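Local coordinates for protein L-Ribose isomerase (Acinetobacter, PDB 4Q0S) that isomerises the rare sugar L-ribose, probably to its ketose L-ribulose, in a cobalt-containing cupin barrel that also binds ribitol, at residues E24-A29 with I75-L80; K34-P39 with P210-E215; H117-K122 with M240-F245; E176-Y181 with K196-F201. All coordinates share one frame; numbering follows the deposited sequence.

Interaction 1. Residues E24-A29 with I75-L80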
# COMPACT_ATOMS: atom_id res chain seq x y z
N GLU A 24 19.46 -0.31 -13.09
CA GLU A 24 19.05 0.58 -12.00
C GLU A 24 17.67 1.16 -12.32
O GLU A 24 16.82 1.29 -11.43
CB GLU A 24 20.07 1.69 -11.78
CG GLU A 24 21.48 1.18 -11.52
CD GLU A 24 22.44 2.25 -11.05
OE1 GLU A 24 22.27 3.43 -11.44
OE2 GLU A 24 23.38 1.92 -10.28
N TRP A 25 17.44 1.47 -13.59
CA TRP A 25 16.17 2.04 -14.04
C TRP A 25 15.04 1.02 -13.89
O TRP A 25 14.04 1.27 -13.22
CB TRP A 25 16.31 2.48 -15.50
CG TRP A 25 15.09 3.09 -16.13
CD1 TRP A 25 14.22 3.98 -15.55
CD2 TRP A 25 14.68 2.97 -17.51
NE1 TRP A 25 13.30 4.42 -16.48
CE2 TRP A 25 13.56 3.82 -17.69
CE3 TRP A 25 15.16 2.24 -18.60
CZ2 TRP A 25 12.91 3.95 -18.92
CZ3 TRP A 25 14.51 2.37 -19.83
CH2 TRP A 25 13.40 3.22 -19.98
N VAL A 26 15.21 -0.13 -14.52
CA VAL A 26 14.20 -1.18 -14.48
C VAL A 26 14.04 -1.90 -13.14
O VAL A 26 12.91 -2.15 -12.71
CB VAL A 26 14.47 -2.22 -15.59
CG1 VAL A 26 13.54 -3.41 -15.45
CG2 VAL A 26 14.27 -1.56 -16.95
N ARG A 27 15.13 -2.23 -12.46
CA ARG A 27 14.99 -2.92 -11.18
C ARG A 27 14.37 -2.02 -10.12
O ARG A 27 13.57 -2.49 -9.31
CB ARG A 27 16.34 -3.48 -10.72
CG ARG A 27 16.88 -4.58 -11.65
CD ARG A 27 18.10 -5.29 -11.09
NE ARG A 27 17.75 -6.25 -10.03
CZ ARG A 27 18.64 -6.93 -9.31
NH1 ARG A 27 19.95 -6.77 -9.52
NH2 ARG A 27 18.23 -7.77 -8.37
N GLU A 28 14.71 -0.73 -10.12
CA GLU A 28 14.12 0.19 -9.14
C GLU A 28 12.64 0.31 -9.42
O GLU A 28 11.84 0.42 -8.50
CB GLU A 28 14.72 1.60 -9.25
CG GLU A 28 16.00 1.84 -8.47
CD GLU A 28 15.83 1.66 -6.97
OE1 GLU A 28 14.71 1.84 -6.45
OE2 GLU A 28 16.85 1.36 -6.31
N ALA A 29 12.29 0.32 -10.71
CA ALA A 29 10.90 0.46 -11.12
C ALA A 29 10.10 -0.75 -10.70
O ALA A 29 8.96 -0.63 -10.28
CB ALA A 29 10.80 0.67 -12.63
N ILE A 75 8.80 2.50 -18.98
CA ILE A 75 8.95 1.12 -18.57
C ILE A 75 7.58 0.47 -18.55
O ILE A 75 6.60 1.10 -18.15
CB ILE A 75 9.55 1.01 -17.15
CG1 ILE A 75 11.00 1.50 -17.17
CG2 ILE A 75 9.46 -0.43 -16.64
CD1 ILE A 75 11.69 1.39 -15.84
N ILE A 76 7.51 -0.78 -19.00
CA ILE A 76 6.25 -1.50 -19.00
C ILE A 76 6.50 -2.90 -18.48
O ILE A 76 7.37 -3.60 -18.98
CB ILE A 76 5.63 -1.62 -20.41
CG1 ILE A 76 5.32 -0.22 -20.97
CG2 ILE A 76 4.35 -2.45 -20.34
CD1 ILE A 76 4.74 -0.24 -22.39
N PHE A 77 5.75 -3.29 -17.44
CA PHE A 77 5.86 -4.62 -16.88
C PHE A 77 4.51 -5.25 -17.20
O PHE A 77 3.49 -4.89 -16.61
CB PHE A 77 6.07 -4.58 -15.36
CG PHE A 77 7.40 -4.01 -14.94
CD1 PHE A 77 8.59 -4.59 -15.37
CD2 PHE A 77 7.47 -2.91 -14.09
CE1 PHE A 77 9.83 -4.09 -14.96
CE2 PHE A 77 8.70 -2.40 -13.67
CZ PHE A 77 9.88 -2.99 -14.10
N GLU A 78 4.51 -6.17 -18.15
CA GLU A 78 3.30 -6.84 -18.58
C GLU A 78 3.01 -8.10 -17.76
O GLU A 78 3.79 -9.05 -17.78
CB GLU A 78 3.43 -7.17 -20.06
CG GLU A 78 2.30 -7.95 -20.68
CD GLU A 78 2.56 -8.21 -22.16
OE1 GLU A 78 2.29 -7.31 -22.98
OE2 GLU A 78 3.04 -9.31 -22.50
N SER A 79 1.88 -8.10 -17.04
CA SER A 79 1.51 -9.24 -16.21
C SER A 79 0.54 -10.18 -16.93
O SER A 79 0.34 -11.32 -16.52
CB SER A 79 0.87 -8.78 -14.91
OG SER A 79 -0.39 -8.16 -15.13
N LEU A 80 -0.05 -9.68 -18.01
CA LEU A 80 -0.99 -10.49 -18.77
C LEU A 80 -1.20 -9.98 -20.18
O LEU A 80 -1.28 -8.77 -20.42
CB LEU A 80 -2.35 -10.52 -18.05
CG LEU A 80 -3.47 -11.30 -18.73
CD1 LEU A 80 -3.22 -12.80 -18.59
CD2 LEU A 80 -4.80 -10.92 -18.11
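One face of the Trp25 indole is covered by the end of Ile75: CD1 sits 3.5 Å from the centroid of the five-membered ring, only 8° off its normal, a CH-pi contact, while CG1 lies farther along, 3.5 Å from Trp25 CE2. The phenyl ring of Phe77 is met differently. Ile75 CG2 of its own strand rests over one face near the rim, and the helix backbone comes to its edge, with Val26 O in the ring plane 3.4 Å from CZ and the Ala29 carbonyl carbon beside CE2. Ile75 contributes most to the contact. With CG1 anti to its carbonyl carbon (chi1 -68°) and the chain then extended, CD1 is carried between the indole and Ala29, whose CB is tightly packed against it at 3.4 Å. Val26 adds a further contact, its CG1 3.8 Å from Phe77 CE1. No hydrogen bond crosses this apolar interface. Helix 19-35 lies against strand 73-82 of the cupin barrel; the axes of segments 24-29 and 75-78 approach to 9.7 Å, inclined at 49°. Phe61 meets the indole edge-to-face, and the neighbouring strand 101-108 also takes part, Ile107 touching Ala29.

Interaction 2. Residues K34-P39 with P210-E215. With RB0 (D-ribitol), chain C.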
# COMPACT_ATOMS: atom_id res chain seq x y z
N LYS A 34 6.17 -3.32 -6.97
CA LYS A 34 5.82 -4.25 -5.90
C LYS A 34 5.28 -3.50 -4.70
O LYS A 34 4.27 -3.91 -4.11
CB LYS A 34 7.06 -5.08 -5.53
CG LYS A 34 7.49 -5.99 -6.66
CD LYS A 34 8.56 -6.96 -6.25
CE LYS A 34 8.77 -7.99 -7.35
NZ LYS A 34 9.63 -9.11 -6.90
N ALA A 35 5.92 -2.39 -4.34
CA ALA A 35 5.46 -1.59 -3.22
C ALA A 35 4.01 -1.17 -3.43
O ALA A 35 3.22 -1.09 -2.49
CB ALA A 35 6.35 -0.35 -3.06
N LEU A 36 3.65 -0.89 -4.69
CA LEU A 36 2.30 -0.46 -5.02
C LEU A 36 1.39 -1.67 -5.27
O LEU A 36 0.30 -1.54 -5.82
CB LEU A 36 2.34 0.45 -6.25
CG LEU A 36 3.13 1.75 -6.06
CD1 LEU A 36 3.44 2.38 -7.42
CD2 LEU A 36 2.33 2.71 -5.17
N ARG A 37 1.87 -2.83 -4.86
CA ARG A 37 1.15 -4.10 -4.98
C ARG A 37 0.85 -4.60 -6.39
O ARG A 37 -0.17 -5.26 -6.60
CB ARG A 37 -0.16 -4.05 -4.18
CG ARG A 37 0.02 -3.71 -2.69
CD ARG A 37 -1.33 -3.79 -1.96
NE ARG A 37 -1.21 -3.50 -0.53
CZ ARG A 37 -0.70 -4.34 0.37
NH1 ARG A 37 -0.25 -5.53 -0.01
NH2 ARG A 37 -0.65 -4.00 1.65
N TYR A 38 1.71 -4.30 -7.36
CA TYR A 38 1.48 -4.83 -8.70
C TYR A 38 2.22 -6.18 -8.68
O TYR A 38 3.35 -6.27 -8.21
CB TYR A 38 2.06 -3.92 -9.79
CG TYR A 38 1.53 -4.28 -11.17
CD1 TYR A 38 0.22 -3.94 -11.55
CD2 TYR A 38 2.30 -5.02 -12.06
CE1 TYR A 38 -0.30 -4.35 -12.78
CE2 TYR A 38 1.79 -5.44 -13.29
CZ TYR A 38 0.48 -5.10 -13.64
OH TYR A 38 -0.03 -5.54 -14.85
N PRO A 39 1.58 -7.25 -9.18
CA PRO A 39 2.19 -8.59 -9.20
C PRO A 39 3.31 -8.78 -10.22
O PRO A 39 3.11 -9.41 -11.26
CB PRO A 39 1.00 -9.50 -9.47
CG PRO A 39 0.18 -8.67 -10.43
CD PRO A 39 0.23 -7.28 -9.79
N PRO A 210 7.65 9.01 -9.85
CA PRO A 210 7.44 8.61 -11.24
C PRO A 210 5.94 8.38 -11.41
O PRO A 210 5.25 8.09 -10.44
CB PRO A 210 8.20 7.29 -11.36
CG PRO A 210 9.18 7.33 -10.21
CD PRO A 210 8.39 7.97 -9.11
N LEU A 211 5.43 8.55 -12.62
CA LEU A 211 4.03 8.29 -12.87
C LEU A 211 3.93 6.76 -12.97
O LEU A 211 4.70 6.13 -13.70
CB LEU A 211 3.59 8.91 -14.20
CG LEU A 211 2.31 8.30 -14.79
CD1 LEU A 211 1.17 8.49 -13.81
CD2 LEU A 211 2.00 8.96 -16.15
N VAL A 212 3.01 6.17 -12.22
CA VAL A 212 2.82 4.73 -12.27
C VAL A 212 1.36 4.53 -12.66
O VAL A 212 0.45 4.99 -11.96
CB VAL A 212 3.10 4.05 -10.91
CG1 VAL A 212 2.97 2.53 -11.04
CG2 VAL A 212 4.50 4.40 -10.44
N VAL A 213 1.14 3.83 -13.77
CA VAL A 213 -0.21 3.61 -14.26
C VAL A 213 -0.48 2.15 -14.59
O VAL A 213 0.34 1.47 -15.19
CB VAL A 213 -0.49 4.43 -15.55
CG1 VAL A 213 -1.95 4.26 -15.99
CG2 VAL A 213 -0.18 5.90 -15.30
N ARG A 214 -1.66 1.69 -14.20
CA ARG A 214 -2.05 0.33 -14.49
C ARG A 214 -2.91 0.38 -15.77
O ARG A 214 -3.92 1.08 -15.82
CB ARG A 214 -2.86 -0.23 -13.32
CG ARG A 214 -3.32 -1.66 -13.48
CD ARG A 214 -4.19 -2.08 -12.30
NE ARG A 214 -3.42 -2.35 -11.08
CZ ARG A 214 -3.13 -3.58 -10.65
NH1 ARG A 214 -2.43 -3.75 -9.54
NH2 ARG A 214 -3.55 -4.64 -11.34
N GLU A 215 -2.48 -0.34 -16.81
CA GLU A 215 -3.26 -0.36 -18.04
C GLU A 215 -3.96 -1.69 -18.22
O GLU A 215 -3.36 -2.75 -18.08
CB GLU A 215 -2.37 -0.10 -19.27
CG GLU A 215 -3.17 -0.19 -20.58
CD GLU A 215 -2.32 -0.01 -21.82
OE1 GLU A 215 -1.78 1.09 -22.00
OE2 GLU A 215 -2.19 -0.98 -22.61
C1 RB0 C . 3.13 1.76 -25.60
O1 RB0 C . 4.34 1.43 -26.25
C2 RB0 C . 2.41 0.49 -25.18
O2 RB0 C . 1.86 -0.16 -26.33
C3 RB0 C . 1.30 0.81 -24.15
O3 RB0 C . 0.79 -0.40 -23.60
C4 RB0 C . 0.15 1.63 -24.74
O4 RB0 C . 0.13 1.50 -26.15
C5 RB0 C . 0.30 3.10 -24.36
O5 RB0 C . -0.85 3.84 -24.76
O HOH W 1 -1.82 -1.79 -7.58
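Leu36 and Val212 meet where the N-terminal helix ends over a strand of the cupin barrel. The helix 19-35 is closed by a Schellman motif in which Arg37, at positive phi, is the C-prime residue; Arg37 N bonds to Lys34 O at 2.7 Å, and the chain then turns to bring Tyr38 over the same strand, 211-217. The apolar part is small. Leu36 and Val212 meet end-on through their methyls, CD1 of the leucine lying 3.7 Å from CG1 of the valine and almost as near its other methyl.

The second contact sets the Tyr38 ring against the Arg214 guanidinium. Tyr38 CD1 lies over one face of the guanidinium, 3.3 Å from NH1, but the two planes are 59° apart, so the groups do not stack. A bend at chi3 (-76°) swings the guanidinium back to the tyrosine after an extended start. Its charge is paired mainly with Glu127 of the third subunit, which joins this contact to the subunit interface, while Tyr38 OH bonds to Asp103.

Polar bonding between the segments runs through water. One molecule, in the guanidinium plane, accepts from Arg214 NH1 at 2.8 Å and donates to Leu36 O at the same distance, linking Leu36, just past the helix, to the strand. On the far end of the strand segment Glu215, also salt-bridged to Lys104, faces the sugar pocket: its OE2 accepts a hydrogen bond from O3 of ribitol at 3.2 Å.

Interaction 3. Residues H117-K122 with M240-F245. With CO (cobalt (II) ion), chain B; RB0 (D-ribitol), chain C; NCO (cobalt hexammine(III)), chain E.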
# COMPACT_ATOMS: atom_id res chain seq x y z
N HIS A 117 0.78 7.92 -30.71
CA HIS A 117 0.56 6.73 -31.50
C HIS A 117 -0.90 6.34 -31.38
O HIS A 117 -1.65 6.92 -30.59
CB HIS A 117 1.44 5.58 -30.99
CG HIS A 117 1.06 5.09 -29.62
ND1 HIS A 117 1.30 5.83 -28.48
CD2 HIS A 117 0.42 3.97 -29.21
CE1 HIS A 117 0.82 5.18 -27.43
NE2 HIS A 117 0.28 4.05 -27.85
N HIS A 118 -1.32 5.37 -32.19
CA HIS A 118 -2.68 4.88 -32.12
C HIS A 118 -2.67 3.41 -32.47
O HIS A 118 -1.72 2.92 -33.07
CB HIS A 118 -3.62 5.67 -33.05
CG HIS A 118 -3.54 5.27 -34.49
ND1 HIS A 118 -2.56 5.74 -35.35
CD2 HIS A 118 -4.32 4.45 -35.23
CE1 HIS A 118 -2.75 5.23 -36.55
NE2 HIS A 118 -3.81 4.44 -36.51
N HIS A 119 -3.72 2.71 -32.07
CA HIS A 119 -3.84 1.28 -32.33
C HIS A 119 -5.05 1.01 -33.21
O HIS A 119 -6.11 1.60 -33.02
CB HIS A 119 -3.99 0.52 -31.02
CG HIS A 119 -2.93 0.84 -30.01
ND1 HIS A 119 -1.62 0.44 -30.15
CD2 HIS A 119 -2.98 1.57 -28.87
CE1 HIS A 119 -0.91 0.90 -29.14
NE2 HIS A 119 -1.71 1.59 -28.35
N GLY A 120 -4.90 0.11 -34.18
CA GLY A 120 -6.02 -0.22 -35.03
C GLY A 120 -6.98 -1.14 -34.31
O GLY A 120 -8.20 -1.06 -34.51
N ARG A 121 -6.45 -2.00 -33.44
CA ARG A 121 -7.27 -2.97 -32.72
C ARG A 121 -7.37 -2.80 -31.20
O ARG A 121 -8.41 -3.08 -30.60
CB ARG A 121 -6.77 -4.38 -33.04
CG ARG A 121 -6.42 -4.58 -34.50
CD ARG A 121 -5.82 -5.95 -34.75
NE ARG A 121 -5.33 -6.11 -36.12
CZ ARG A 121 -4.35 -5.38 -36.65
NH1 ARG A 121 -3.75 -4.44 -35.94
NH2 ARG A 121 -3.97 -5.61 -37.90
N LYS A 122 -6.29 -2.34 -30.56
CA LYS A 122 -6.30 -2.21 -29.11
C LYS A 122 -6.95 -0.99 -28.46
O LYS A 122 -6.60 0.15 -28.76
CB LYS A 122 -4.88 -2.34 -28.56
CG LYS A 122 -4.81 -2.27 -27.02
CD LYS A 122 -3.41 -2.51 -26.49
CE LYS A 122 -2.46 -1.39 -26.88
NZ LYS A 122 -1.07 -1.69 -26.45
N MET A 240 1.63 -9.93 -36.87
CA MET A 240 0.71 -8.80 -36.84
C MET A 240 1.20 -7.68 -35.93
O MET A 240 1.59 -7.92 -34.78
CB MET A 240 -0.66 -9.28 -36.35
CG MET A 240 -1.74 -8.22 -36.36
SD MET A 240 -3.26 -8.88 -35.65
CE MET A 240 -3.80 -9.99 -36.96
N HIS A 241 1.20 -6.45 -36.45
CA HIS A 241 1.63 -5.29 -35.67
C HIS A 241 0.41 -4.40 -35.43
O HIS A 241 -0.44 -4.25 -36.31
CB HIS A 241 2.71 -4.51 -36.41
CG HIS A 241 3.36 -3.45 -35.57
ND1 HIS A 241 3.95 -3.73 -34.35
CD2 HIS A 241 3.53 -2.12 -35.77
CE1 HIS A 241 4.45 -2.61 -33.84
NE2 HIS A 241 4.21 -1.63 -34.68
N ASP A 242 0.34 -3.81 -34.24
CA ASP A 242 -0.79 -2.97 -33.88
C ASP A 242 -0.35 -1.65 -33.25
O ASP A 242 -1.11 -1.04 -32.49
CB ASP A 242 -1.72 -3.73 -32.94
CG ASP A 242 -3.06 -3.05 -32.76
OD1 ASP A 242 -3.69 -2.70 -33.78
OD2 ASP A 242 -3.48 -2.88 -31.60
N ASN A 243 0.87 -1.22 -33.55
CA ASN A 243 1.37 0.05 -33.03
C ASN A 243 1.67 0.96 -34.21
O ASN A 243 2.39 0.57 -35.13
CB ASN A 243 2.66 -0.14 -32.21
CG ASN A 243 2.42 -0.83 -30.89
OD1 ASN A 243 1.32 -0.78 -30.34
ND2 ASN A 243 3.46 -1.47 -30.36
N ASP A 244 1.12 2.16 -34.18
CA ASP A 244 1.34 3.12 -35.25
C ASP A 244 1.76 4.44 -34.62
O ASP A 244 0.91 5.25 -34.24
CB ASP A 244 0.05 3.31 -36.05
CG ASP A 244 0.29 3.98 -37.40
OD1 ASP A 244 1.19 4.84 -37.50
OD2 ASP A 244 -0.44 3.64 -38.36
N PHE A 245 3.06 4.64 -34.48
CA PHE A 245 3.59 5.87 -33.90
C PHE A 245 3.61 6.97 -34.94
O PHE A 245 3.92 6.73 -36.11
CB PHE A 245 4.99 5.62 -33.35
CG PHE A 245 5.02 4.71 -32.15
CD1 PHE A 245 4.91 5.23 -30.87
CD2 PHE A 245 5.08 3.33 -32.31
CE1 PHE A 245 4.85 4.39 -29.76
CE2 PHE A 245 5.02 2.48 -31.21
CZ PHE A 245 4.91 3.01 -29.93
CO CO B . -1.35 2.92 -26.68
C1 RB0 C . 3.13 1.76 -25.60
O1 RB0 C . 4.34 1.43 -26.25
C2 RB0 C . 2.41 0.49 -25.18
O2 RB0 C . 1.86 -0.16 -26.33
C3 RB0 C . 1.30 0.81 -24.15
O3 RB0 C . 0.79 -0.40 -23.60
C4 RB0 C . 0.15 1.63 -24.74
O4 RB0 C . 0.13 1.50 -26.15
C5 RB0 C . 0.30 3.10 -24.36
O5 RB0 C . -0.85 3.84 -24.76
CO NCO E . 3.78 6.33 -39.87
N1 NCO E . 2.48 5.55 -40.86
N2 NCO E . 5.03 5.59 -40.94
N3 NCO E . 2.52 7.08 -38.80
N4 NCO E . 3.83 4.87 -38.80
N5 NCO E . 3.73 7.78 -40.94
N6 NCO E . 5.09 7.11 -38.89
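Asp242 OD1 is gripped by two donors of Arg121: the backbone N, 2.9 Å away on the syn lone pair, and NH1, which comes from above the carboxylate plane and makes a 2.8 Å salt bridge. A weak bond from Gly120 N adds to these. The other oxygen, OD2, takes Lys122 N on its syn lone pair, so one carboxylate fixes the turn that follows the metal-binding histidines of the cupin barrel. Arg121 is extended as far as NE, which is salt-bridged to Glu97, and the sulfur of Met240 lies over one face of its guanidinium.

Before this turn the segments pair as antiparallel strands. His118 and Asp244 form the hydrogen-bonded pair, and His117 with Phe245 the non-hydrogen-bonded one. On the His117 face CB lies over the phenyl ring, while the imidazole is slid beyond it, so the two rings scarcely overlap although their planes are only 29° apart. Phe245 O and Asp244 OD1 both accept from the cobalt hexammine.

The imidazoles of His117 and His119 bind cobalt through NE2, alongside Glu124 and His199, and ribitol O4 and O5 complete six ligands. His117 ND1 is hydrogen-bonded to Pro115 O. His119 ND1 donates to Asp242 O at 2.8 Å with an N-H...O angle of 163°, the acceptor lying in the ring plane, which fixes its rotation and keeps NE2 for the metal. Lys122 CE rests over the centre of the same ring, and beyond it NZ makes weak bonds to ribitol, 3.3 Å to O2 and 3.4 Å to O4.

Interaction 4. Residues E176-Y181 with K196-F201. With CO (cobalt (II) ion), chain B; RB0 (D-ribitol), chain C.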
# COMPACT_ATOMS: atom_id res chain seq x y z
N GLU A 176 0.94 17.51 -32.61
CA GLU A 176 -0.01 18.45 -33.21
C GLU A 176 -1.48 18.07 -33.15
O GLU A 176 -2.31 18.86 -32.70
CB GLU A 176 0.37 18.70 -34.67
CG GLU A 176 1.42 19.77 -34.89
CD GLU A 176 0.96 21.13 -34.38
OE1 GLU A 176 1.22 21.44 -33.20
OE2 GLU A 176 0.34 21.88 -35.17
N LYS A 177 -1.81 16.88 -33.62
CA LYS A 177 -3.20 16.42 -33.65
C LYS A 177 -3.80 15.96 -32.32
O LYS A 177 -5.01 15.73 -32.23
CB LYS A 177 -3.35 15.28 -34.67
CG LYS A 177 -3.29 15.72 -36.12
CD LYS A 177 -3.41 14.52 -37.05
CE LYS A 177 -3.81 14.92 -38.46
NZ LYS A 177 -2.80 15.80 -39.12
N LEU A 178 -2.96 15.80 -31.30
CA LEU A 178 -3.45 15.36 -29.99
C LEU A 178 -3.81 16.58 -29.17
O LEU A 178 -3.22 16.86 -28.13
CB LEU A 178 -2.38 14.52 -29.27
CG LEU A 178 -2.08 13.17 -29.93
CD1 LEU A 178 -1.50 13.37 -31.33
CD2 LEU A 178 -1.10 12.38 -29.05
N THR A 179 -4.83 17.30 -29.65
CA THR A 179 -5.29 18.54 -29.04
C THR A 179 -6.10 18.41 -27.75
O THR A 179 -6.14 19.35 -26.95
CB THR A 179 -6.10 19.35 -30.07
OG1 THR A 179 -7.27 18.61 -30.45
CG2 THR A 179 -5.26 19.58 -31.32
N SER A 180 -6.75 17.27 -27.54
CA SER A 180 -7.53 17.07 -26.32
C SER A 180 -6.58 16.69 -25.18
O SER A 180 -5.59 16.00 -25.39
CB SER A 180 -8.58 15.99 -26.51
OG SER A 180 -9.70 16.49 -27.23
N TYR A 181 -6.90 17.15 -23.98
CA TYR A 181 -6.05 16.90 -22.82
C TYR A 181 -6.85 16.61 -21.57
O TYR A 181 -7.95 17.12 -21.38
CB TYR A 181 -5.17 18.13 -22.59
CG TYR A 181 -4.53 18.22 -21.22
CD1 TYR A 181 -3.25 17.73 -20.98
CD2 TYR A 181 -5.20 18.85 -20.16
CE1 TYR A 181 -2.65 17.85 -19.72
CE2 TYR A 181 -4.61 18.98 -18.91
CZ TYR A 181 -3.34 18.48 -18.69
OH TYR A 181 -2.75 18.63 -17.46
N LYS A 196 -7.98 3.17 -32.40
CA LYS A 196 -7.98 4.10 -33.53
C LYS A 196 -7.87 5.57 -33.13
O LYS A 196 -8.01 6.46 -33.97
CB LYS A 196 -9.20 3.87 -34.43
CG LYS A 196 -9.14 2.52 -35.16
CD LYS A 196 -10.35 2.32 -36.06
CE LYS A 196 -10.18 1.09 -36.95
NZ LYS A 196 -10.04 -0.15 -36.13
N HIS A 197 -7.61 5.82 -31.85
CA HIS A 197 -7.46 7.19 -31.36
C HIS A 197 -6.01 7.49 -31.05
O HIS A 197 -5.35 6.73 -30.35
CB HIS A 197 -8.29 7.40 -30.10
CG HIS A 197 -9.74 7.64 -30.38
ND1 HIS A 197 -10.26 8.89 -30.59
CD2 HIS A 197 -10.76 6.77 -30.54
CE1 HIS A 197 -11.54 8.79 -30.88
NE2 HIS A 197 -11.87 7.51 -30.85
N LEU A 198 -5.52 8.61 -31.58
CA LEU A 198 -4.15 9.03 -31.31
C LEU A 198 -4.05 9.41 -29.84
O LEU A 198 -4.92 10.08 -29.30
CB LEU A 198 -3.79 10.25 -32.15
CG LEU A 198 -3.55 10.06 -33.65
CD1 LEU A 198 -3.54 11.43 -34.32
CD2 LEU A 198 -2.22 9.33 -33.87
N HIS A 199 -2.98 8.97 -29.19
CA HIS A 199 -2.79 9.30 -27.79
C HIS A 199 -1.33 9.26 -27.39
O HIS A 199 -0.50 8.63 -28.04
CB HIS A 199 -3.62 8.38 -26.89
CG HIS A 199 -3.31 6.92 -27.06
ND1 HIS A 199 -3.73 6.19 -28.15
CD2 HIS A 199 -2.61 6.07 -26.28
CE1 HIS A 199 -3.29 4.95 -28.03
NE2 HIS A 199 -2.61 4.85 -26.91
N ALA A 200 -1.04 9.99 -26.31
CA ALA A 200 0.29 10.09 -25.74
C ALA A 200 0.07 10.56 -24.31
O ALA A 200 -1.00 11.05 -23.97
CB ALA A 200 1.12 11.11 -26.51
N PHE A 201 1.08 10.38 -23.47
CA PHE A 201 0.96 10.82 -22.09
C PHE A 201 2.32 11.00 -21.46
O PHE A 201 3.30 10.41 -21.89
CB PHE A 201 0.09 9.85 -21.29
CG PHE A 201 0.59 8.42 -21.29
CD1 PHE A 201 1.60 8.03 -20.41
CD2 PHE A 201 0.03 7.47 -22.13
CE1 PHE A 201 2.03 6.69 -20.37
CE2 PHE A 201 0.45 6.14 -22.11
CZ PHE A 201 1.45 5.75 -21.22
CO CO B . -1.35 2.92 -26.68
C1 RB0 C . 3.13 1.76 -25.60
O1 RB0 C . 4.34 1.43 -26.25
C2 RB0 C . 2.41 0.49 -25.18
O2 RB0 C . 1.86 -0.16 -26.33
C3 RB0 C . 1.30 0.81 -24.15
O3 RB0 C . 0.79 -0.40 -23.60
C4 RB0 C . 0.15 1.63 -24.74
O4 RB0 C . 0.13 1.50 -26.15
C5 RB0 C . 0.30 3.10 -24.36
O5 RB0 C . -0.85 3.84 -24.76
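Leu178 touches three successive residues, Leu198 to Ala200, and its two methyls divide the work. With CG anti to the carbonyl carbon (chi1 -68°), the side chain reaches between Leu198 and Ala200: CD1 lies 4.0 Å from Leu198 CB, and CD2 3.6 Å from Ala200 CB. CD2 also rests 3.5 Å from the carbonyl carbon of His199, against the backbone between those two side chains. The leucine pair crosses at about a right angle. Leu198 likewise places CG opposite its carbonyl carbon (chi1 -73°), which presents CB to Leu178 and CD1 to Lys177. The more exposed Lys177 adds the start of its chain, with CB 3.9 Å from Leu198 CD1, its amino group directed elsewhere.

Leu178 is the centre of an inverse gamma turn just ahead of strand 180-185, and its side chain points to 196-201 from this turn. The sheet is one of the two that form the cupin barrel: strand 132-137 lies between 180-185 and 199-202, so the contact reaches across at the strand ends without a hydrogen bond between its segments. Pro116 and Phe136 also touch Leu178.

Side chains alternate along 199-201. Ala200 turns to Leu178, whereas His199 points into the barrel, where NE2 binds cobalt at 2.3 Å together with His117, His119 and Glu124. A chi1 of 58° tucks the imidazole over its own backbone, where ND1 donates to His197 O at 2.8 Å, with the acceptor in the ring plane. Ribitol O5, itself a cobalt ligand, approaches the ring edges of both His199 and Phe201.

Overall arrangement
Interactions 1 and 2 share helix 19-35 and the same sheet, with centres about 9 Å apart, and Ser79 OG lies 2.7 Å from Tyr38 OH as a probable hydrogen bond between them. Both are buried, but interaction 1 is almost wholly apolar, with no hydrogen bond between its segments, whereas interaction 2 mixes methyl packing with an arginine and a bridging water at a subunit interface. On the other sheet, interactions 3 and 4 are joined through neighbouring strands 113-118 and 199-202 and supply the three cobalt-binding histidines. Interaction 3 is partly buried and rich in polar bonds; interaction 4 packs leucines behind its metal ligand, with an exposed lysine beside it. Ribitol connects interactions 2, 3 and 4.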